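Local coordinates for globin domain-containing protein (Pseudomonas aeruginosa, PDB 1TU9) that binds heme b and may bind or carry oxygen, although its physiological role is not established, at residues A77-R81 with A82-I86; D25-R28 with H29-A32; A39-A42 with T43-M46. All coordinates share one frame; numbering follows the deposited sequence.

Contact 1 (A77-R81 with A82-I86); sequences ASHSR and AALDI. With HEM (protoporphyrin IX containing Fe), chain B.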
# COMPACT_ATOMS: atom_id res chain seq x y z
N ALA A 77 -4.62 13.28 5.30
CA ALA A 77 -4.07 14.39 6.08
C ALA A 77 -2.61 14.12 6.47
O ALA A 77 -1.75 14.98 6.32
CB ALA A 77 -4.93 14.64 7.32
N SER A 78 -2.32 12.92 6.95
CA SER A 78 -1.00 12.61 7.46
C SER A 78 0.06 12.57 6.38
O SER A 78 1.23 12.87 6.66
CB SER A 78 -1.00 11.30 8.25
OG SER A 78 -1.20 10.17 7.44
N HIS A 79 -0.34 12.22 5.16
CA HIS A 79 0.60 12.11 4.05
C HIS A 79 0.60 13.38 3.19
O HIS A 79 1.32 13.48 2.20
CB HIS A 79 0.31 10.84 3.22
CG HIS A 79 0.78 9.59 3.90
ND1 HIS A 79 0.33 9.20 5.14
CD2 HIS A 79 1.67 8.64 3.51
CE1 HIS A 79 0.92 8.07 5.49
NE2 HIS A 79 1.75 7.71 4.53
N SER A 80 -0.20 14.37 3.59
CA SER A 80 -0.33 15.62 2.83
C SER A 80 0.93 16.46 2.91
O SER A 80 1.81 16.25 3.75
CB SER A 80 -1.52 16.45 3.34
OG SER A 80 -1.22 17.01 4.61
N ARG A 81 0.98 17.47 2.05
CA ARG A 81 2.09 18.40 2.00
C ARG A 81 2.36 19.05 3.36
O ARG A 81 3.51 19.32 3.68
CB ARG A 81 1.82 19.46 0.94
CG ARG A 81 2.96 20.46 0.76
CD ARG A 81 2.79 21.30 -0.48
NE ARG A 81 1.57 22.08 -0.40
CZ ARG A 81 0.84 22.48 -1.45
NH1 ARG A 81 1.21 22.20 -2.70
NH2 ARG A 81 -0.26 23.18 -1.23
N ALA A 82 1.30 19.29 4.14
CA ALA A 82 1.40 19.92 5.46
C ALA A 82 1.91 18.99 6.57
O ALA A 82 2.10 19.43 7.70
CB ALA A 82 0.05 20.49 5.85
N ALA A 83 2.09 17.71 6.27
CA ALA A 83 2.51 16.73 7.27
C ALA A 83 3.68 15.93 6.68
O ALA A 83 4.76 16.49 6.49
CB ALA A 83 1.34 15.86 7.68
N LEU A 84 3.51 14.65 6.35
CA LEU A 84 4.65 13.87 5.89
C LEU A 84 5.17 14.35 4.53
O LEU A 84 6.35 14.18 4.21
CB LEU A 84 4.30 12.37 5.80
CG LEU A 84 4.17 11.65 7.15
CD1 LEU A 84 3.52 10.31 6.98
CD2 LEU A 84 5.53 11.50 7.81
N ASP A 85 4.29 14.94 3.74
CA ASP A 85 4.61 15.53 2.43
C ASP A 85 5.02 14.46 1.42
O ASP A 85 6.17 14.41 0.97
CB ASP A 85 5.64 16.66 2.56
CG ASP A 85 5.81 17.46 1.30
OD1 ASP A 85 5.03 17.26 0.35
OD2 ASP A 85 6.70 18.33 1.19
N ILE A 86 4.04 13.65 1.03
CA ILE A 86 4.24 12.55 0.09
C ILE A 86 3.58 12.94 -1.23
O ILE A 86 2.37 12.96 -1.34
CB ILE A 86 3.63 11.25 0.64
CG1 ILE A 86 4.18 10.93 2.04
CG2 ILE A 86 3.85 10.11 -0.35
CD1 ILE A 86 5.69 10.93 2.17
CHA HEM B . 3.76 6.58 7.71
CHB HEM B . 0.40 3.85 5.32
CHC HEM B . 2.02 5.60 1.21
CHD HEM B . 5.85 7.53 3.42
C1A HEM B . 2.67 5.76 7.40
C2A HEM B . 1.75 5.16 8.36
C3A HEM B . 0.84 4.41 7.72
C4A HEM B . 1.12 4.49 6.30
CMA HEM B . -0.31 3.61 8.37
CAA HEM B . 1.81 5.38 9.87
CBA HEM B . 0.62 6.26 10.30
CGA HEM B . 0.41 7.46 9.40
O1A HEM B . 1.27 8.37 9.39
O2A HEM B . -0.63 7.53 8.69
C1B HEM B . 0.50 4.09 3.98
C2B HEM B . -0.31 3.56 2.90
C3B HEM B . 0.13 4.06 1.75
C4B HEM B . 1.27 4.91 2.10
CMB HEM B . -1.49 2.57 3.07
CAB HEM B . -0.39 3.77 0.31
CBB HEM B . -1.69 3.69 0.02
C1C HEM B . 3.23 6.20 1.47
C2C HEM B . 4.12 6.61 0.44
C3C HEM B . 5.20 7.12 1.02
C4C HEM B . 5.00 7.06 2.45
CMC HEM B . 3.83 6.46 -1.06
CAC HEM B . 6.40 7.69 0.26
CBC HEM B . 7.64 7.62 0.74
C1D HEM B . 5.65 7.49 4.76
C2D HEM B . 6.58 8.01 5.71
C3D HEM B . 5.97 7.73 7.06
C4D HEM B . 4.71 7.04 6.80
CMD HEM B . 7.91 8.70 5.41
CAD HEM B . 6.65 8.09 8.39
CBD HEM B . 7.78 7.08 8.65
CGD HEM B . 8.56 7.45 9.90
O1D HEM B . 9.29 8.47 9.87
O2D HEM B . 8.46 6.73 10.94
NA HEM B . 2.24 5.31 6.17
NB HEM B . 1.46 4.93 3.46
NC HEM B . 3.78 6.47 2.70
ND HEM B . 4.57 6.93 5.43
FE HEM B . 3.00 5.98 4.55
O HOH W 1 -0.09 12.13 -0.35
O HOH W 2 5.13 19.14 5.85
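With chi1 near -75° in His79 and -73° in Leu84, each CG stands anti to its own carbonyl carbon, and the imidazole and the leucine branch run side by side toward the heme. Leu84 CD1 covers one ring face toward its rim, 3.8 Å from the His79 centroid, in a CH-pi contact. Ile86 lies alongside as well, its CG1 3.7 Å from His79 CD2. Both aliphatic chains also reach the porphyrin, Leu84 CD1 coming within 3.5 Å of heme C4D. Histidine suits the place because its nitrogens do separate work: NE2 binds the iron at 2.1 Å, while ND1 donates to Ser78 OG at 2.9 Å, with the hydroxyl in the ring plane. This bond helps fix the ring's rotation and probably makes the imidazole a stronger donor to the iron. Serine is short enough for Ser78 OG also to lie 3.0 Å from propionate O2A of the heme.

The backbone behind them is tightly tied. Ser80 to Ala83 form a type I turn, and Ser80 O accepts Ala83 N and Asp85 N from opposite faces of its carbonyl plane. Leu84 N bonds to Ser78 O, and Ile86 N to His79 O at 3.0 Å. Asp85 OD1 is hydrogen-bonded to Tyr132 OH. Such a proximal histidine close to the C-terminal end of a helix, followed by a corner that packs on the heme, is the hallmark of the globin F helix and FG corner.

Contact 2 (D25-R28 with H29-A32); sequences DFYR and HFLA. With PPI (propanoic acid), chain C; HEM (protoporphyrin IX containing Fe), chain B.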
# COMPACT_ATOMS: atom_id res chain seq x y z
N ASP A 25 10.25 -7.78 1.52
CA ASP A 25 10.39 -7.63 0.09
C ASP A 25 9.68 -6.37 -0.42
O ASP A 25 10.23 -5.66 -1.25
CB ASP A 25 9.90 -8.87 -0.66
CG ASP A 25 10.82 -10.04 -0.53
OD1 ASP A 25 11.98 -9.85 -0.12
OD2 ASP A 25 10.45 -11.17 -0.86
N PHE A 26 8.49 -6.09 0.09
CA PHE A 26 7.80 -4.86 -0.28
C PHE A 26 8.73 -3.66 -0.08
O PHE A 26 8.93 -2.86 -0.99
CB PHE A 26 6.53 -4.63 0.53
CG PHE A 26 5.98 -3.27 0.30
CD1 PHE A 26 5.33 -2.97 -0.88
CD2 PHE A 26 6.26 -2.23 1.17
CE1 PHE A 26 4.90 -1.68 -1.15
CE2 PHE A 26 5.85 -0.95 0.91
CZ PHE A 26 5.16 -0.67 -0.26
N TYR A 27 9.28 -3.50 1.13
CA TYR A 27 10.10 -2.32 1.39
C TYR A 27 11.40 -2.33 0.61
O TYR A 27 11.85 -1.28 0.18
CB TYR A 27 10.34 -2.07 2.90
CG TYR A 27 9.15 -1.36 3.51
CD1 TYR A 27 8.24 -2.04 4.30
CD2 TYR A 27 8.90 -0.02 3.23
CE1 TYR A 27 7.12 -1.41 4.82
CE2 TYR A 27 7.78 0.62 3.74
CZ TYR A 27 6.89 -0.09 4.54
OH TYR A 27 5.77 0.51 5.04
N ARG A 28 11.98 -3.50 0.38
CA ARG A 28 13.17 -3.56 -0.45
C ARG A 28 12.85 -3.00 -1.84
O ARG A 28 13.59 -2.19 -2.39
CB ARG A 28 13.73 -4.98 -0.54
CG ARG A 28 14.93 -5.10 -1.44
CD ARG A 28 15.64 -6.43 -1.32
NE ARG A 28 14.75 -7.58 -1.42
CZ ARG A 28 14.36 -8.15 -2.56
NH1 ARG A 28 14.74 -7.65 -3.73
NH2 ARG A 28 13.60 -9.22 -2.53
N HIS A 29 11.73 -3.43 -2.42
CA HIS A 29 11.37 -2.96 -3.75
C HIS A 29 11.02 -1.46 -3.75
O HIS A 29 11.40 -0.72 -4.65
CB HIS A 29 10.17 -3.72 -4.30
CG HIS A 29 10.36 -5.19 -4.38
ND1 HIS A 29 11.52 -5.78 -4.83
CD2 HIS A 29 9.50 -6.21 -4.14
CE1 HIS A 29 11.37 -7.10 -4.83
NE2 HIS A 29 10.16 -7.38 -4.40
N PHE A 30 10.28 -1.05 -2.74
CA PHE A 30 9.81 0.33 -2.64
C PHE A 30 11.00 1.29 -2.46
O PHE A 30 11.12 2.28 -3.19
CB PHE A 30 8.82 0.42 -1.47
CG PHE A 30 8.09 1.74 -1.35
CD1 PHE A 30 7.70 2.49 -2.45
CD2 PHE A 30 7.72 2.19 -0.10
CE1 PHE A 30 6.98 3.69 -2.28
CE2 PHE A 30 7.00 3.37 0.06
CZ PHE A 30 6.63 4.10 -1.04
N LEU A 31 11.89 0.98 -1.53
CA LEU A 31 13.08 1.80 -1.32
C LEU A 31 13.95 1.85 -2.57
O LEU A 31 14.51 2.90 -2.91
CB LEU A 31 13.90 1.27 -0.15
CG LEU A 31 13.26 1.38 1.22
CD1 LEU A 31 13.99 0.50 2.24
CD2 LEU A 31 13.29 2.80 1.62
N ALA A 32 14.07 0.73 -3.28
CA ALA A 32 14.93 0.66 -4.46
C ALA A 32 14.40 1.50 -5.61
O ALA A 32 15.16 1.88 -6.50
CB ALA A 32 15.09 -0.78 -4.89
C1 PPI C . 4.54 3.61 4.41
C2 PPI C . 4.15 3.31 3.01
C3 PPI C . 4.88 2.10 2.62
O1 PPI C . 4.14 4.57 4.99
O2 PPI C . 5.41 2.80 5.04
CHA HEM B . 3.76 6.58 7.71
CHB HEM B . 0.40 3.85 5.32
CHC HEM B . 2.02 5.60 1.21
CHD HEM B . 5.85 7.53 3.42
C1A HEM B . 2.67 5.76 7.40
C2A HEM B . 1.75 5.16 8.36
C3A HEM B . 0.84 4.41 7.72
C4A HEM B . 1.12 4.49 6.30
CMA HEM B . -0.31 3.61 8.37
CAA HEM B . 1.81 5.38 9.87
CBA HEM B . 0.62 6.26 10.30
CGA HEM B . 0.41 7.46 9.40
O1A HEM B . 1.27 8.37 9.39
O2A HEM B . -0.63 7.53 8.69
C1B HEM B . 0.50 4.09 3.98
C2B HEM B . -0.31 3.56 2.90
C3B HEM B . 0.13 4.06 1.75
C4B HEM B . 1.27 4.91 2.10
CMB HEM B . -1.49 2.57 3.07
CAB HEM B . -0.39 3.77 0.31
CBB HEM B . -1.69 3.69 0.02
C1C HEM B . 3.23 6.20 1.47
C2C HEM B . 4.12 6.61 0.44
C3C HEM B . 5.20 7.12 1.02
C4C HEM B . 5.00 7.06 2.45
CMC HEM B . 3.83 6.46 -1.06
CAC HEM B . 6.40 7.69 0.26
CBC HEM B . 7.64 7.62 0.74
C1D HEM B . 5.65 7.49 4.76
C2D HEM B . 6.58 8.01 5.71
C3D HEM B . 5.97 7.73 7.06
C4D HEM B . 4.71 7.04 6.80
CMD HEM B . 7.91 8.70 5.41
CAD HEM B . 6.65 8.09 8.39
CBD HEM B . 7.78 7.08 8.65
CGD HEM B . 8.56 7.45 9.90
O1D HEM B . 9.29 8.47 9.87
O2D HEM B . 8.46 6.73 10.94
NA HEM B . 2.24 5.31 6.17
NB HEM B . 1.46 4.93 3.46
NC HEM B . 3.78 6.47 2.70
ND HEM B . 4.57 6.93 5.43
FE HEM B . 3.00 5.98 4.55
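Helix 22-32 forms part of the distal wall of the heme pocket, and on it Phe26 and Phe30, one turn apart, point the same way toward the bound propanoic acid. Their rings meet obliquely, centroids 5.3 Å apart, and Phe30 CB lies over one face of the Phe26 ring. Chi1 of Phe26 (170°) and of Phe30 (-172°) puts each CG anti to its backbone N, so that Phe26 CE2 and Phe30 CE2 each come to 3.6 Å from C3 of the propanoic acid. Bulky apolar rings suit a site that holds the ligand's alkyl tail, and Trp94 meets both edge-to-face.

Tyr27 lies beside Phe30 and adds a polar group to the pocket, where Gln49 NE2 also bonds the ligand: Tyr27 OH donates to O2 of the ligand, though the modelled 2.3 Å is doubtfully short. The ligand's O1 binds the iron at 1.9 Å. By its order and place the helix probably corresponds to the globin B helix, whose inner side faces the distal pocket.

On the other side, Arg28 NH2 meets Asp25 OD1 at 3.0 Å from above the carboxylate plane, a salt bridge. The His29 ring lies with one face over Asp25 O, and its NE2 bonds to Glu104 OE1. Regular backbone bonds run from His29 N to Asp25 O and from Phe30 N to Phe26 O.

Contact 3 (A39-A42 with T43-M46); sequences AKFA and TTDM. With HEM (protoporphyrin IX containing Fe), chain B; PPI (propanoic acid), chain C; EDO (1,2-ethanediol), chain D.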
# COMPACT_ATOMS: atom_id res chain seq x y z
N ALA A 39 15.03 8.62 0.94
CA ALA A 39 15.17 9.82 1.78
C ALA A 39 14.04 9.94 2.80
O ALA A 39 14.26 10.32 3.95
CB ALA A 39 15.23 11.08 0.91
N LYS A 40 12.83 9.60 2.39
CA LYS A 40 11.70 9.71 3.28
C LYS A 40 11.81 8.76 4.47
O LYS A 40 11.37 9.10 5.57
CB LYS A 40 10.39 9.47 2.54
CG LYS A 40 9.90 10.62 1.70
CD LYS A 40 9.36 11.77 2.54
CE LYS A 40 8.96 12.93 1.66
NZ LYS A 40 8.65 14.14 2.43
N PHE A 41 12.38 7.57 4.24
CA PHE A 41 12.44 6.52 5.26
C PHE A 41 13.79 6.40 5.97
O PHE A 41 14.02 5.48 6.74
CB PHE A 41 12.05 5.17 4.64
CG PHE A 41 10.59 5.03 4.34
CD1 PHE A 41 10.12 4.99 3.04
CD2 PHE A 41 9.67 4.95 5.38
CE1 PHE A 41 8.76 4.88 2.79
CE2 PHE A 41 8.33 4.83 5.12
CZ PHE A 41 7.87 4.79 3.83
N ALA A 42 14.69 7.38 5.76
CA ALA A 42 16.06 7.27 6.26
C ALA A 42 16.15 7.13 7.78
O ALA A 42 17.11 6.54 8.28
CB ALA A 42 16.88 8.45 5.78
N THR A 43 15.20 7.70 8.51
CA THR A 43 15.16 7.56 9.97
C THR A 43 13.80 7.04 10.40
O THR A 43 13.17 7.59 11.28
CB THR A 43 15.51 8.88 10.71
OG1 THR A 43 14.62 9.93 10.33
CG2 THR A 43 16.89 9.38 10.34
N THR A 44 13.40 5.94 9.77
CA THR A 44 12.23 5.16 10.14
C THR A 44 12.65 3.80 10.71
O THR A 44 13.56 3.16 10.18
CB THR A 44 11.35 4.97 8.88
OG1 THR A 44 10.85 6.24 8.45
CG2 THR A 44 10.10 4.09 9.17
N ASP A 45 11.99 3.37 11.77
CA ASP A 45 12.15 2.01 12.29
C ASP A 45 11.38 1.12 11.33
O ASP A 45 10.15 1.07 11.36
CB ASP A 45 11.60 1.95 13.71
CG ASP A 45 11.59 0.57 14.29
OD1 ASP A 45 11.76 -0.41 13.51
OD2 ASP A 45 11.40 0.41 15.51
N MET A 46 12.10 0.43 10.45
CA MET A 46 11.45 -0.33 9.39
C MET A 46 10.73 -1.57 9.90
O MET A 46 9.80 -2.02 9.26
CB MET A 46 12.45 -0.71 8.30
CG MET A 46 13.14 0.48 7.66
SD MET A 46 12.01 1.73 6.95
CE MET A 46 11.24 0.82 5.64
CHA HEM B . 3.76 6.58 7.71
CHB HEM B . 0.40 3.85 5.32
CHC HEM B . 2.02 5.60 1.21
CHD HEM B . 5.85 7.53 3.42
C1A HEM B . 2.67 5.76 7.40
C2A HEM B . 1.75 5.16 8.36
C3A HEM B . 0.84 4.41 7.72
C4A HEM B . 1.12 4.49 6.30
CMA HEM B . -0.31 3.61 8.37
CAA HEM B . 1.81 5.38 9.87
CBA HEM B . 0.62 6.26 10.30
CGA HEM B . 0.41 7.46 9.40
O1A HEM B . 1.27 8.37 9.39
O2A HEM B . -0.63 7.53 8.69
C1B HEM B . 0.50 4.09 3.98
C2B HEM B . -0.31 3.56 2.90
C3B HEM B . 0.13 4.06 1.75
C4B HEM B . 1.27 4.91 2.10
CMB HEM B . -1.49 2.57 3.07
CAB HEM B . -0.39 3.77 0.31
CBB HEM B . -1.69 3.69 0.02
C1C HEM B . 3.23 6.20 1.47
C2C HEM B . 4.12 6.61 0.44
C3C HEM B . 5.20 7.12 1.02
C4C HEM B . 5.00 7.06 2.45
CMC HEM B . 3.83 6.46 -1.06
CAC HEM B . 6.40 7.69 0.26
CBC HEM B . 7.64 7.62 0.74
C1D HEM B . 5.65 7.49 4.76
C2D HEM B . 6.58 8.01 5.71
C3D HEM B . 5.97 7.73 7.06
C4D HEM B . 4.71 7.04 6.80
CMD HEM B . 7.91 8.70 5.41
CAD HEM B . 6.65 8.09 8.39
CBD HEM B . 7.78 7.08 8.65
CGD HEM B . 8.56 7.45 9.90
O1D HEM B . 9.29 8.47 9.87
O2D HEM B . 8.46 6.73 10.94
NA HEM B . 2.24 5.31 6.17
NB HEM B . 1.46 4.93 3.46
NC HEM B . 3.78 6.47 2.70
ND HEM B . 4.57 6.93 5.43
FE HEM B . 3.00 5.98 4.55
C1 PPI C . 4.54 3.61 4.41
C2 PPI C . 4.15 3.31 3.01
C3 PPI C . 4.88 2.10 2.62
O1 PPI C . 4.14 4.57 4.99
O2 PPI C . 5.41 2.80 5.04
C1 EDO D . 10.67 11.64 9.26
O1 EDO D . 11.93 11.01 9.27
C2 EDO D . 9.84 11.18 8.07
O2 EDO D . 10.41 11.59 6.83
O HOH W 3 12.44 8.57 8.04
O HOH W 4 15.73 3.49 8.55
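Lys40 O, at the end of helix 35-40, is gripped by two donors: an ordered water at 2.7 Å, and O2 of an ethanediol probably left from crystallisation. The same water accepts from Thr43 N at 2.9 Å and hydrogen-bonds Thr44 OG1, so it bridges the last helical turn to the loop that follows. The chain turns tightly here, with Thr44 N bonding back to Phe41 O at 3.1 Å; the donor sits well above the carbonyl plane. A second water lies within hydrogen-bonding distance of both Phe41 O and Thr44 O.

Threonine suits position 44 because its short branched side chain can put OG1 between the bridging water, a heme propionate and the Phe41 ring. With chi1 at -65°, OG1 stands beside the backbone N and comes to 3.1 Å from propionate O1D. It also meets the edge of the Phe41 ring, 3.5 Å from CD2.

Phe41 itself is the buried member, and its place, just past the short helix and against the porphyrin, is consistent with the phenylalanine that globins keep at the start of the CD region. Heme CMD lies over one face of its ring, toward the rim, and CZ comes to 3.4 Å from heme CHD. The flexible chain of Met46 folds back, bent at chi2 and chi3, to bring SD 5.1 Å from the Phe41 centroid in an oblique Met-aromatic contact. Ahead of Met46, Asp45 is the N-cap of helix 46-64, its OD1 accepting from Ala48 N. On the helix side, Lys40 NZ extends to Leu84 O and Asp85 O.

Overall arrangement
Along the chain the order is contact 2, contact 3, contact 1, and all three touch the heme. Contact 2 lies on helix 22-32; contact 3 follows at the end of helix 35-40, with centres about 12 Å apart, and the two pack directly, Phe30 on Phe41 and Tyr27 on Met46, round the bound propanoic acid. Contact 1, at the end of helix 70-78, is about 21 Å from contact 2, centre to centre, and the two do not touch. Contact 3 also touches contact 1, through Lys40 against the loop of residues 82-86, with centres about 15 Å apart. The heme thus lies between a proximal and a distal side, as in other globins.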